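PDB 5DXF: trehalose-6-phosphate phosphatase from Candida albicans, which belongs to glycosyltransferase family 20 and is seen here as its N-terminal domain, a two-lobed module of the GT-B clan. Local coordinates for residues A420-A425 with N438-E443; Q246-M251 with A273-C278; E153-P158 with R239-R244; E443-Q448 with S453-S458. All blocks are in the same frame, centred on the assembly; numbering follows the deposited sequence.

Interaction 1: residues A420-A425 with N438-E443; sequences ALLRVA and NTTSLE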
loop_
_atom_site.group_PDB
_atom_site.type_symbol
_atom_site.label_atom_id
_atom_site.label_comp_id
_atom_site.label_asym_id
_atom_site.label_seq_id
_atom_site.Cartn_x
_atom_site.Cartn_y
_atom_site.Cartn_z
ATOM N N ALA A 420 2.067 -9.064 17.453
ATOM C CA ALA A 420 1.353 -9.504 18.646
ATOM C C ALA A 420 -0.114 -9.164 18.490
ATOM O O ALA A 420 -0.963 -10.045 18.524
ATOM C CB ALA A 420 1.909 -8.848 19.891
ATOM N N LEU A 421 -0.391 -7.874 18.310
ATOM C CA LEU A 421 -1.753 -7.374 18.116
ATOM C C LEU A 421 -2.550 -8.188 17.090
ATOM O O LEU A 421 -3.705 -8.546 17.338
ATOM C CB LEU A 421 -1.718 -5.895 17.706
ATOM C CG LEU A 421 -1.428 -4.878 18.818
ATOM C CD1 LEU A 421 -1.103 -3.509 18.238
ATOM C CD2 LEU A 421 -2.602 -4.790 19.781
ATOM N N LEU A 422 -1.936 -8.489 15.951
ATOM C CA LEU A 422 -2.611 -9.293 14.937
ATOM C C LEU A 422 -2.891 -10.711 15.431
ATOM O O LEU A 422 -3.973 -11.249 15.193
ATOM C CB LEU A 422 -1.791 -9.342 13.648
ATOM C CG LEU A 422 -1.676 -8.019 12.888
ATOM C CD1 LEU A 422 -0.918 -8.210 11.584
ATOM C CD2 LEU A 422 -3.052 -7.418 12.630
ATOM N N ARG A 423 -1.930 -11.313 16.126
ATOM C CA ARG A 423 -2.102 -12.674 16.630
ATOM C C ARG A 423 -3.175 -12.785 17.722
ATOM O O ARG A 423 -3.963 -13.730 17.714
ATOM C CB ARG A 423 -0.770 -13.223 17.151
ATOM C CG ARG A 423 0.092 -13.887 16.084
ATOM C CD ARG A 423 1.316 -14.551 16.693
ATOM N NE ARG A 423 0.948 -15.589 17.650
ATOM C CZ ARG A 423 1.793 -16.161 18.501
ATOM N NH1 ARG A 423 3.068 -15.796 18.523
ATOM N NH2 ARG A 423 1.362 -17.096 19.336
ATOM N N VAL A 424 -3.221 -11.832 18.651
ATOM C CA VAL A 424 -4.202 -11.895 19.736
ATOM C C VAL A 424 -5.606 -11.567 19.226
ATOM O O VAL A 424 -6.603 -11.838 19.896
ATOM C CB VAL A 424 -3.850 -10.923 20.899
ATOM C CG1 VAL A 424 -4.674 -11.236 22.154
ATOM C CG2 VAL A 424 -2.364 -10.981 21.228
ATOM N N ALA A 425 -5.684 -10.993 18.030
ATOM C CA ALA A 425 -6.963 -10.552 17.479
ATOM C C ALA A 425 -7.973 -11.687 17.313
ATOM O O ALA A 425 -7.646 -12.757 16.792
ATOM C CB ALA A 425 -6.741 -9.865 16.150
ATOM N N ASN A 438 -4.523 -4.047 0.471
ATOM C CA ASN A 438 -4.479 -4.011 1.926
ATOM C C ASN A 438 -3.527 -5.072 2.470
ATOM O O ASN A 438 -3.876 -6.249 2.561
ATOM C CB ASN A 438 -5.876 -4.201 2.515
ATOM C CG ASN A 438 -5.938 -3.853 3.990
ATOM O OD1 ASN A 438 -5.802 -4.722 4.852
ATOM N ND2 ASN A 438 -6.140 -2.575 4.288
ATOM N N THR A 439 -2.320 -4.641 2.820
ATOM C CA THR A 439 -1.282 -5.522 3.343
ATOM C C THR A 439 -1.674 -6.131 4.692
ATOM O O THR A 439 -1.404 -7.310 4.971
ATOM C CB THR A 439 0.049 -4.750 3.494
ATOM O OG1 THR A 439 0.482 -4.284 2.210
ATOM C CG2 THR A 439 1.127 -5.628 4.100
ATOM N N THR A 440 -2.325 -5.314 5.513
ATOM C CA THR A 440 -2.709 -5.687 6.870
ATOM C C THR A 440 -3.584 -6.939 6.913
ATOM O O THR A 440 -3.442 -7.765 7.813
ATOM C CB THR A 440 -3.449 -4.523 7.566
ATOM O OG1 THR A 440 -2.607 -3.364 7.581
ATOM C CG2 THR A 440 -3.824 -4.890 8.996
ATOM N N SER A 441 -4.478 -7.083 5.939
ATOM C CA SER A 441 -5.352 -8.251 5.877
ATOM C C SER A 441 -4.552 -9.532 5.655
ATOM O O SER A 441 -4.762 -10.533 6.344
ATOM C CB SER A 441 -6.395 -8.083 4.770
ATOM O OG SER A 441 -5.779 -7.796 3.527
ATOM N N LEU A 442 -3.638 -9.490 4.692
ATOM C CA LEU A 442 -2.772 -10.622 4.385
ATOM C C LEU A 442 -1.916 -11.006 5.594
ATOM O O LEU A 442 -1.872 -12.180 5.997
ATOM C CB LEU A 442 -1.882 -10.292 3.187
ATOM C CG LEU A 442 -2.573 -9.743 1.936
ATOM C CD1 LEU A 442 -1.546 -9.293 0.904
ATOM C CD2 LEU A 442 -3.512 -10.780 1.342
ATOM N N GLU A 443 -1.246 -10.010 6.170
ATOM C CA GLU A 443 -0.447 -10.219 7.378
ATOM C C GLU A 443 -1.272 -10.839 8.506
ATOM O O GLU A 443 -0.807 -11.742 9.205
ATOM C CB GLU A 443 0.172 -8.900 7.843
ATOM C CG GLU A 443 1.506 -8.587 7.187
ATOM C CD GLU A 443 1.860 -7.114 7.242
ATOM O OE1 GLU A 443 2.996 -6.761 6.858
ATOM O OE2 GLU A 443 1.002 -6.308 7.660
#
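Leu-422 reaches from helix 415-424 to Thr-440 and Glu-443 on helix 439-447. The second segment opens with Asn-438, the N-cap of its helix. Asn-438 OD1 accepts from Ser-441 N at 2.9 Å, which occupies an amide of the first turn. Thr-440 follows on the helix. Its methyl CG2 lies 4.5 Å from Leu-422 CD2, a loose apolar approach. Thr-440 OG1 has weak hydrogen bonds to Tyr-418 OH and Arg-337 O. Both helices belong to the C-terminal Rossmann-type lobe of the GT-B fold. The first leads into strand 428-430, and the second follows that strand.

Ser-441 points away from helix 415-424. It also bonds back to the same asparagine: its OG donates to Asn-438 O at 2.6 Å, tilted 29° from the carbonyl plane. Glu-443 is the nearer partner of Leu-422. Its CB lies 4.0 Å from Leu-422 CD1, so the aliphatic base of the acid makes the contact. The two side chains meet at a slant. Beyond CG the glutamate chain runs extended (chi2 159°), which carries the carboxylate away from the leucine methyl, toward Tyr-418. Glu-443 OE2 is hydrogen-bonded to Tyr-418 OH.

Interaction 2: residues Q246-M251 with A273-C278; sequences QLLDGM and ARVLGC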
loop_
_atom_site.group_PDB
_atom_site.type_symbol
_atom_site.label_atom_id
_atom_site.label_comp_id
_atom_site.label_asym_id
_atom_site.label_seq_id
_atom_site.Cartn_x
_atom_site.Cartn_y
_atom_site.Cartn_z
ATOM N N GLN A 246 -0.075 14.579 -20.622
ATOM C CA GLN A 246 1.318 14.343 -20.276
ATOM C C GLN A 246 1.494 13.173 -19.305
ATOM O O GLN A 246 2.432 12.412 -19.440
ATOM C CB GLN A 246 2.045 15.603 -19.804
ATOM C CG GLN A 246 1.154 16.730 -19.339
ATOM C CD GLN A 246 0.289 17.275 -20.435
ATOM O OE1 GLN A 246 -0.575 16.576 -20.945
ATOM N NE2 GLN A 246 0.507 18.528 -20.800
ATOM N N LEU A 247 0.604 13.024 -18.332
ATOM C CA LEU A 247 0.706 11.895 -17.421
ATOM C C LEU A 247 0.477 10.553 -18.105
ATOM O O LEU A 247 1.261 9.631 -17.957
ATOM C CB LEU A 247 -0.293 12.059 -16.281
ATOM C CG LEU A 247 -0.184 13.341 -15.476
ATOM C CD1 LEU A 247 -1.544 13.790 -14.992
ATOM C CD2 LEU A 247 0.748 13.125 -14.307
ATOM N N LEU A 248 -0.574 10.479 -18.903
ATOM C CA LEU A 248 -0.841 9.304 -19.730
ATOM C C LEU A 248 0.306 8.976 -20.700
ATOM O O LEU A 248 0.779 7.825 -20.778
ATOM C CB LEU A 248 -2.123 9.530 -20.518
ATOM C CG LEU A 248 -3.117 8.379 -20.571
ATOM C CD1 LEU A 248 -3.459 7.912 -19.171
ATOM C CD2 LEU A 248 -4.365 8.826 -21.298
ATOM N N ASP A 249 0.712 10.000 -21.456
ATOM C CA ASP A 249 1.922 9.958 -22.280
ATOM C C ASP A 249 3.016 9.307 -21.466
ATOM O O ASP A 249 3.365 8.157 -21.718
ATOM C CB ASP A 249 2.337 11.367 -22.714
ATOM C CG ASP A 249 3.551 11.382 -23.612
ATOM O OD1 ASP A 249 3.470 10.869 -24.751
ATOM O OD2 ASP A 249 4.579 11.944 -23.181
ATOM N N GLY A 250 3.498 10.050 -20.467
ATOM C CA GLY A 250 4.500 9.597 -19.514
ATOM C C GLY A 250 4.444 8.119 -19.197
ATOM O O GLY A 250 5.443 7.412 -19.317
ATOM N N MET A 251 3.262 7.642 -18.828
ATOM C CA MET A 251 3.094 6.236 -18.480
ATOM C C MET A 251 3.289 5.315 -19.678
ATOM O O MET A 251 3.763 4.185 -19.524
ATOM C CB MET A 251 1.717 5.997 -17.860
ATOM C CG MET A 251 1.539 6.619 -16.486
ATOM S SD MET A 251 -0.047 6.202 -15.724
ATOM C CE MET A 251 -0.988 7.690 -16.069
ATOM N N ALA A 273 -7.387 5.335 -24.499
ATOM C CA ALA A 273 -8.155 5.454 -25.738
ATOM C C ALA A 273 -8.914 6.785 -25.845
ATOM O O ALA A 273 -9.113 7.298 -26.946
ATOM C CB ALA A 273 -9.120 4.288 -25.877
ATOM N N ARG A 274 -9.340 7.346 -24.717
ATOM C CA ARG A 274 -10.196 8.536 -24.749
ATOM C C ARG A 274 -9.418 9.853 -24.707
ATOM O O ARG A 274 -9.664 10.747 -25.514
ATOM C CB ARG A 274 -11.211 8.491 -23.599
ATOM C CG ARG A 274 -12.116 7.268 -23.635
ATOM C CD ARG A 274 -13.529 7.556 -23.140
ATOM N NE ARG A 274 -14.274 6.311 -22.963
ATOM C CZ ARG A 274 -14.632 5.811 -21.785
ATOM N NH1 ARG A 274 -14.340 6.458 -20.668
ATOM N NH2 ARG A 274 -15.296 4.665 -21.725
ATOM N N VAL A 275 -8.490 9.974 -23.764
ATOM C CA VAL A 275 -7.688 11.186 -23.638
ATOM C C VAL A 275 -6.664 11.282 -24.772
ATOM O O VAL A 275 -6.472 12.345 -25.364
ATOM C CB VAL A 275 -6.965 11.236 -22.277
ATOM C CG1 VAL A 275 -6.108 12.480 -22.164
ATOM C CG2 VAL A 275 -7.978 11.174 -21.140
ATOM N N LEU A 276 -6.013 10.163 -25.074
ATOM C CA LEU A 276 -5.086 10.091 -26.199
ATOM C C LEU A 276 -5.697 9.301 -27.354
ATOM O O LEU A 276 -6.635 8.531 -27.160
ATOM C CB LEU A 276 -3.757 9.465 -25.763
ATOM C CG LEU A 276 -2.812 10.358 -24.953
ATOM C CD1 LEU A 276 -1.505 9.647 -24.627
ATOM C CD2 LEU A 276 -2.542 11.652 -25.702
ATOM N N GLY A 277 -5.161 9.499 -28.555
ATOM C CA GLY A 277 -5.680 8.851 -29.748
ATOM C C GLY A 277 -5.348 7.372 -29.825
ATOM O O GLY A 277 -5.881 6.652 -30.671
ATOM N N CYS A 278 -4.474 6.927 -28.924
ATOM C CA CYS A 278 -3.925 5.567 -28.924
ATOM C C CYS A 278 -4.984 4.472 -29.039
ATOM O O CYS A 278 -6.033 4.538 -28.400
ATOM C CB CYS A 278 -3.105 5.348 -27.655
ATOM S SG CYS A 278 -2.121 6.780 -27.175
#
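Leu-248 points from helix 244-251 at the chain leaving helix 262-274, where Val-275 and Leu-276 point back at it. The CA atoms of Leu-248 and Leu-276 are 7.8 Å apart. The contact is apolar and is carried by these three side chains.

Leu-248 and Val-275 approach each other on a slant, neither side by side nor square. The leucine presents one branch. Its CD2 sits 3.7 Å from Val-275 CB and 4.1 Å from Val-275 CG1. The leucine methyl meets the branch point of the valine, with CG1 and CG2 at nearly equal distance beyond it.

Leu-276 comes in at the base of Leu-248. Its CG stands anti to its own carbonyl carbon (chi1 -76°), and the chain then runs on extended to CD1. That methyl ends against the helix backbone, 3.9 Å from Asp-249 N. It is also 4.2 Å from Leu-248 CB. Leu-248 is thus met twice, at its end by Val-275 and at its root by Leu-276.

Phe-268, Cys-271 and Cys-272 of helix 262-274 also touch Leu-248, so the leucine is buried. Val-275 and Leu-276 stay partly exposed. Helix 244-251 precedes strand 256-259 and helix 262-274 follows it. The contact therefore joins helix 244-251 to the chain leaving helix 262-274, the elements before and after one strand of the parallel part of the sheet, as in the Rossmann-type N-terminal lobe of a GT-B protein.

Interaction 3: residues E153-P158 with R239-R244; sequences ENVLWP and RCLSKR
Val-155 and Leu-241 are the residues whose CA atoms come nearest, 8.0 Å apart. Val-155 lies on helix 147-160, in a wider pi-type turn that spans 153-156. The helix is kinked at Pro-158, whose N makes no bond to the turn before. The facing segment 239-244 is not regular. It makes a type I beta turn from Leu-241 to Arg-244, with a weak hydrogen bond of 3.3 Å from Arg-244 N to Leu-241 O. Lys-243 is the N-cap of the helix that follows. Arg-244 also reaches back along its own segment, and its NH1 makes a weak hydrogen bond to Arg-239 O at 2.8 Å.

The segments are far apart in sequence, but both belong to the N-terminal Rossmann-type lobe of the GT-B fold. One is a helix that follows strand 136-138, at the edge of the sheet. The other links helix 235-238 to helix 244-251, in the connection between strands 223-227 and 256-259.

Leu-241 points at the helix and divides its two methyls between neighbouring residues. CD2 meets Val-155 CG1 at 3.5 Å, and those two side chains are inclined to each other. CD1 meets Leu-156 CD2 at 3.9 Å, and here the side chains cross at about a right angle. Leu-156 does not leave its backbone straight toward the loop. Its CG lies anti to the carbonyl carbon (chi1 -74°), and the methyl end swings nearer to Leu-241. Tyr-151 and Leu-247 touch both Leu-156 and Leu-241, so the leucine pair is buried.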
loop_
_atom_site.group_PDB
_atom_site.type_symbol
_atom_site.label_atom_id
_atom_site.label_comp_id
_atom_site.label_asym_id
_atom_site.label_seq_id
_atom_site.Cartn_x
_atom_site.Cartn_y
_atom_site.Cartn_z
ATOM N N GLU A 153 0.466 14.511 -3.900
ATOM C CA GLU A 153 -0.503 14.311 -2.836
ATOM C C GLU A 153 -1.777 15.137 -2.887
ATOM O O GLU A 153 -2.818 14.686 -2.455
ATOM C CB GLU A 153 0.174 14.453 -1.487
ATOM C CG GLU A 153 1.405 13.581 -1.351
ATOM C CD GLU A 153 1.103 12.100 -1.387
ATOM O OE1 GLU A 153 -0.030 11.705 -1.090
ATOM O OE2 GLU A 153 2.015 11.328 -1.710
ATOM N N ASN A 154 -1.695 16.349 -3.409
ATOM C CA ASN A 154 -2.855 17.239 -3.445
ATOM C C ASN A 154 -3.682 17.107 -4.719
ATOM O O ASN A 154 -4.870 17.423 -4.724
ATOM C CB ASN A 154 -2.427 18.698 -3.273
ATOM C CG ASN A 154 -1.796 18.966 -1.924
ATOM O OD1 ASN A 154 -2.030 18.238 -0.959
ATOM N ND2 ASN A 154 -0.991 20.019 -1.846
ATOM N N VAL A 155 -3.062 16.646 -5.800
ATOM C CA VAL A 155 -3.756 16.580 -7.081
ATOM C C VAL A 155 -3.987 15.146 -7.547
ATOM O O VAL A 155 -5.122 14.741 -7.782
ATOM C CB VAL A 155 -2.986 17.343 -8.173
ATOM C CG1 VAL A 155 -3.767 17.329 -9.474
ATOM C CG2 VAL A 155 -2.721 18.771 -7.728
ATOM N N LEU A 156 -2.907 14.381 -7.668
ATOM C CA LEU A 156 -2.978 13.034 -8.221
ATOM C C LEU A 156 -3.650 12.021 -7.281
ATOM O O LEU A 156 -4.565 11.308 -7.697
ATOM C CB LEU A 156 -1.571 12.555 -8.598
ATOM C CG LEU A 156 -0.948 13.169 -9.861
ATOM C CD1 LEU A 156 0.541 12.863 -9.944
ATOM C CD2 LEU A 156 -1.657 12.667 -11.110
ATOM N N TRP A 157 -3.195 11.965 -6.029
ATOM C CA TRP A 157 -3.771 11.061 -5.028
ATOM C C TRP A 157 -5.291 11.202 -4.875
ATOM O O TRP A 157 -5.995 10.189 -4.893
ATOM C CB TRP A 157 -3.096 11.254 -3.662
ATOM C CG TRP A 157 -3.830 10.596 -2.515
ATOM C CD1 TRP A 157 -4.936 11.069 -1.861
ATOM C CD2 TRP A 157 -3.506 9.348 -1.892
ATOM N NE1 TRP A 157 -5.322 10.189 -0.881
ATOM C CE2 TRP A 157 -4.459 9.127 -0.876
ATOM C CE3 TRP A 157 -2.501 8.398 -2.093
ATOM C CZ2 TRP A 157 -4.436 7.991 -0.068
ATOM C CZ3 TRP A 157 -2.483 7.275 -1.292
ATOM C CH2 TRP A 157 -3.441 7.080 -0.293
ATOM N N PRO A 158 -5.813 12.438 -4.707
ATOM C CA PRO A 158 -7.272 12.534 -4.569
ATOM C C PRO A 158 -8.029 12.054 -5.798
ATOM O O PRO A 158 -9.044 11.370 -5.652
ATOM C CB PRO A 158 -7.511 14.030 -4.359
ATOM C CG PRO A 158 -6.222 14.550 -3.870
ATOM C CD PRO A 158 -5.184 13.761 -4.578
ATOM N N ARG A 239 -9.949 12.854 -16.481
ATOM C CA ARG A 239 -10.068 13.969 -17.405
ATOM C C ARG A 239 -9.881 15.307 -16.704
ATOM O O ARG A 239 -9.518 16.293 -17.317
ATOM C CB ARG A 239 -11.414 13.924 -18.123
ATOM C CG ARG A 239 -11.498 12.856 -19.195
ATOM C CD ARG A 239 -12.201 13.336 -20.446
ATOM N NE ARG A 239 -13.591 13.680 -20.191
ATOM C CZ ARG A 239 -14.553 12.802 -19.964
ATOM N NH1 ARG A 239 -14.285 11.508 -19.969
ATOM N NH2 ARG A 239 -15.783 13.223 -19.735
ATOM N N CYS A 240 -10.148 15.332 -15.413
ATOM C CA CYS A 240 -10.070 16.542 -14.625
ATOM C C CYS A 240 -8.682 17.125 -14.632
ATOM O O CYS A 240 -8.512 18.323 -14.553
ATOM C CB CYS A 240 -10.500 16.261 -13.199
ATOM S SG CYS A 240 -12.158 15.590 -13.083
ATOM N N LEU A 241 -7.695 16.264 -14.746
ATOM C CA LEU A 241 -6.331 16.717 -14.700
ATOM C C LEU A 241 -5.981 17.565 -15.904
ATOM O O LEU A 241 -6.222 17.200 -17.034
ATOM C CB LEU A 241 -5.392 15.527 -14.600
ATOM C CG LEU A 241 -5.532 14.645 -13.366
ATOM C CD1 LEU A 241 -4.693 13.392 -13.523
ATOM C CD2 LEU A 241 -5.099 15.409 -12.138
ATOM N N SER A 242 -5.379 18.700 -15.624
ATOM C CA SER A 242 -4.920 19.625 -16.627
ATOM C C SER A 242 -3.819 19.030 -17.485
ATOM O O SER A 242 -3.739 19.290 -18.679
ATOM C CB SER A 242 -4.464 20.901 -15.947
ATOM O OG SER A 242 -5.246 21.108 -14.790
ATOM N N LYS A 243 -2.959 18.246 -16.855
ATOM C CA LYS A 243 -1.823 17.638 -17.519
ATOM C C LYS A 243 -2.098 16.213 -17.971
ATOM O O LYS A 243 -1.193 15.490 -18.340
ATOM C CB LYS A 243 -0.607 17.690 -16.609
ATOM C CG LYS A 243 -0.303 19.080 -16.092
ATOM C CD LYS A 243 0.326 19.942 -17.166
ATOM C CE LYS A 243 0.372 21.387 -16.730
ATOM N NZ LYS A 243 0.610 22.282 -17.887
ATOM N N ARG A 244 -3.355 15.819 -17.916
ATOM C CA ARG A 244 -3.778 14.439 -18.173
ATOM C C ARG A 244 -3.029 13.758 -19.326
ATOM O O ARG A 244 -2.585 12.609 -19.202
ATOM C CB ARG A 244 -5.282 14.409 -18.453
ATOM C CG ARG A 244 -5.712 15.350 -19.577
ATOM C CD ARG A 244 -7.220 15.529 -19.652
ATOM N NE ARG A 244 -7.593 16.500 -20.681
ATOM C CZ ARG A 244 -8.822 16.977 -20.863
ATOM N NH1 ARG A 244 -9.818 16.581 -20.083
ATOM N NH2 ARG A 244 -9.054 17.856 -21.828
#

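Interaction 4: residues E443-Q448 with S453-S458; sequences EFVICQ and SPLILS
Phe-444 swings its ring out to Ser-453, Pro-454 and Leu-455 because CG lies opposite the backbone N (chi1 168°). Gln-448, four residues on and just past the helix, has its CG anti to its carbonyl carbon. This CG lies 3.4 Å above one face of the Phe-444 ring, toward the rim. The bend at chi2 (-59°) then turns the amide to Ser-453. There Gln-448 OE1 accepts from Ser-453 N at 3.0 Å. The donor stands above the carbonyl plane, 38° out of it. The other amide atom, Gln-448 NE2, donates to Arg-423 O, so both ends of the amide are held. Ser-453 OG is hydrogen-bonded to Ala-425 O.

The ring tip of Phe-444 lies by the backbone, with CZ 3.4 Å from Pro-454 O. Phe-444 CE2 packs on Leu-455 CB at 3.6 Å as the two side chains run past each other in opposite directions. Val-445 meets Leu-455 at about a right angle, its CG2 3.9 Å from Leu-455 CD2. All of these residues are buried. The contact sets helix 439-447 against strand 455-458, the helix and second strand of a beta-alpha-beta crossover from strand 428-430, in the Rossmann-type C-terminal lobe of the GT-B fold.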
loop_
_atom_site.group_PDB
_atom_site.type_symbol
_atom_site.label_atom_id
_atom_site.label_comp_id
_atom_site.label_asym_id
_atom_site.label_seq_id
_atom_site.Cartn_x
_atom_site.Cartn_y
_atom_site.Cartn_z
ATOM N N GLU A 443 -1.246 -10.010 6.170
ATOM C CA GLU A 443 -0.447 -10.219 7.378
ATOM C C GLU A 443 -1.272 -10.839 8.506
ATOM O O GLU A 443 -0.807 -11.742 9.205
ATOM C CB GLU A 443 0.172 -8.900 7.843
ATOM C CG GLU A 443 1.506 -8.587 7.187
ATOM C CD GLU A 443 1.860 -7.114 7.242
ATOM O OE1 GLU A 443 2.996 -6.761 6.858
ATOM O OE2 GLU A 443 1.002 -6.308 7.660
ATOM N N PHE A 444 -2.499 -10.352 8.668
ATOM C CA PHE A 444 -3.424 -10.886 9.662
ATOM C C PHE A 444 -3.725 -12.358 9.403
ATOM O O PHE A 444 -3.714 -13.177 10.332
ATOM C CB PHE A 444 -4.724 -10.077 9.667
ATOM C CG PHE A 444 -5.843 -10.722 10.439
ATOM C CD1 PHE A 444 -5.923 -10.586 11.816
ATOM C CD2 PHE A 444 -6.823 -11.457 9.784
ATOM C CE1 PHE A 444 -6.956 -11.173 12.529
ATOM C CE2 PHE A 444 -7.857 -12.050 10.488
ATOM C CZ PHE A 444 -7.924 -11.906 11.864
ATOM N N VAL A 445 -4.001 -12.688 8.144
ATOM C CA VAL A 445 -4.300 -14.066 7.773
ATOM C C VAL A 445 -3.116 -14.970 8.110
ATOM O O VAL A 445 -3.305 -16.073 8.628
ATOM C CB VAL A 445 -4.655 -14.198 6.274
ATOM C CG1 VAL A 445 -4.745 -15.657 5.872
ATOM C CG2 VAL A 445 -5.969 -13.495 5.974
ATOM N N ILE A 446 -1.899 -14.501 7.834
ATOM C CA ILE A 446 -0.714 -15.259 8.238
ATOM C C ILE A 446 -0.680 -15.446 9.756
ATOM O O ILE A 446 -0.432 -16.547 10.259
ATOM C CB ILE A 446 0.602 -14.577 7.806
ATOM C CG1 ILE A 446 0.746 -14.568 6.286
ATOM C CG2 ILE A 446 1.796 -15.279 8.434
ATOM C CD1 ILE A 446 2.057 -13.989 5.828
ATOM N N CYS A 447 -0.944 -14.362 10.476
ATOM C CA CYS A 447 -0.876 -14.363 11.933
ATOM C C CYS A 447 -1.964 -15.210 12.580
ATOM O O CYS A 447 -1.896 -15.501 13.774
ATOM C CB CYS A 447 -0.962 -12.932 12.470
ATOM S SG CYS A 447 0.513 -11.928 12.185
ATOM N N GLN A 448 -2.969 -15.597 11.801
ATOM C CA GLN A 448 -4.083 -16.358 12.353
ATOM C C GLN A 448 -4.106 -17.823 11.942
ATOM O O GLN A 448 -5.104 -18.499 12.167
ATOM C CB GLN A 448 -5.412 -15.713 11.950
ATOM C CG GLN A 448 -5.682 -14.402 12.642
ATOM C CD GLN A 448 -5.703 -14.535 14.149
ATOM O OE1 GLN A 448 -6.114 -15.562 14.686
ATOM N NE2 GLN A 448 -5.259 -13.495 14.841
ATOM N N SER A 453 -8.690 -16.780 13.603
ATOM C CA SER A 453 -9.665 -15.710 13.784
ATOM C C SER A 453 -10.128 -15.149 12.435
ATOM O O SER A 453 -9.331 -15.017 11.503
ATOM C CB SER A 453 -9.091 -14.596 14.661
ATOM O OG SER A 453 -9.042 -15.001 16.019
ATOM N N PRO A 454 -11.431 -14.830 12.327
ATOM C CA PRO A 454 -12.055 -14.363 11.082
ATOM C C PRO A 454 -11.614 -12.977 10.597
ATOM O O PRO A 454 -11.297 -12.059 11.374
ATOM C CB PRO A 454 -13.551 -14.348 11.424
ATOM C CG PRO A 454 -13.607 -14.228 12.896
ATOM C CD PRO A 454 -12.427 -15.006 13.400
ATOM N N LEU A 455 -11.609 -12.850 9.275
ATOM C CA LEU A 455 -11.308 -11.601 8.598
ATOM C C LEU A 455 -12.529 -11.110 7.830
ATOM O O LEU A 455 -13.104 -11.843 7.024
ATOM C CB LEU A 455 -10.125 -11.777 7.647
ATOM C CG LEU A 455 -9.948 -10.669 6.607
ATOM C CD1 LEU A 455 -9.503 -9.374 7.269
ATOM C CD2 LEU A 455 -8.972 -11.093 5.521
ATOM N N ILE A 456 -12.927 -9.871 8.093
ATOM C CA ILE A 456 -13.997 -9.238 7.339
ATOM C C ILE A 456 -13.397 -8.200 6.398
ATOM O O ILE A 456 -12.608 -7.344 6.814
ATOM C CB ILE A 456 -15.038 -8.580 8.258
ATOM C CG1 ILE A 456 -15.547 -9.589 9.288
ATOM C CG2 ILE A 456 -16.198 -8.034 7.440
ATOM C CD1 ILE A 456 -16.664 -9.053 10.158
ATOM N N LEU A 457 -13.775 -8.289 5.128
ATOM C CA LEU A 457 -13.129 -7.522 4.075
ATOM C C LEU A 457 -14.122 -6.662 3.303
ATOM O O LEU A 457 -15.200 -7.123 2.918
ATOM C CB LEU A 457 -12.393 -8.467 3.120
ATOM C CG LEU A 457 -11.044 -7.993 2.581
ATOM C CD1 LEU A 457 -10.147 -7.602 3.737
ATOM C CD2 LEU A 457 -10.389 -9.079 1.741
ATOM N N SER A 458 -13.754 -5.403 3.093
ATOM C CA SER A 458 -14.549 -4.501 2.272
ATOM C C SER A 458 -14.488 -4.992 0.837
ATOM O O SER A 458 -13.440 -5.442 0.377
ATOM C CB SER A 458 -14.038 -3.061 2.378
ATOM O OG SER A 458 -14.652 -2.222 1.415
#

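In the fold
From the N terminus, interaction 3 comes first and closes the longest loop, 80 residues between 153-158 and 239-244. Interaction 2 follows and spans 21 residues. The two touch through Leu-247, which packs on Leu-156 and Leu-241, and together they join helices and a loop of the N-terminal lobe. Interaction 1 spans 12 residues that include strand 428-430. Interaction 4 then spans just four and shares Glu-443 with it on helix 439-447. These two tie helices 415-424 and 439-447 to strand 455-458 in the C-terminal lobe. The four are in series; none nests or crosses. The two pairs lie on opposite sides of the chain's centre.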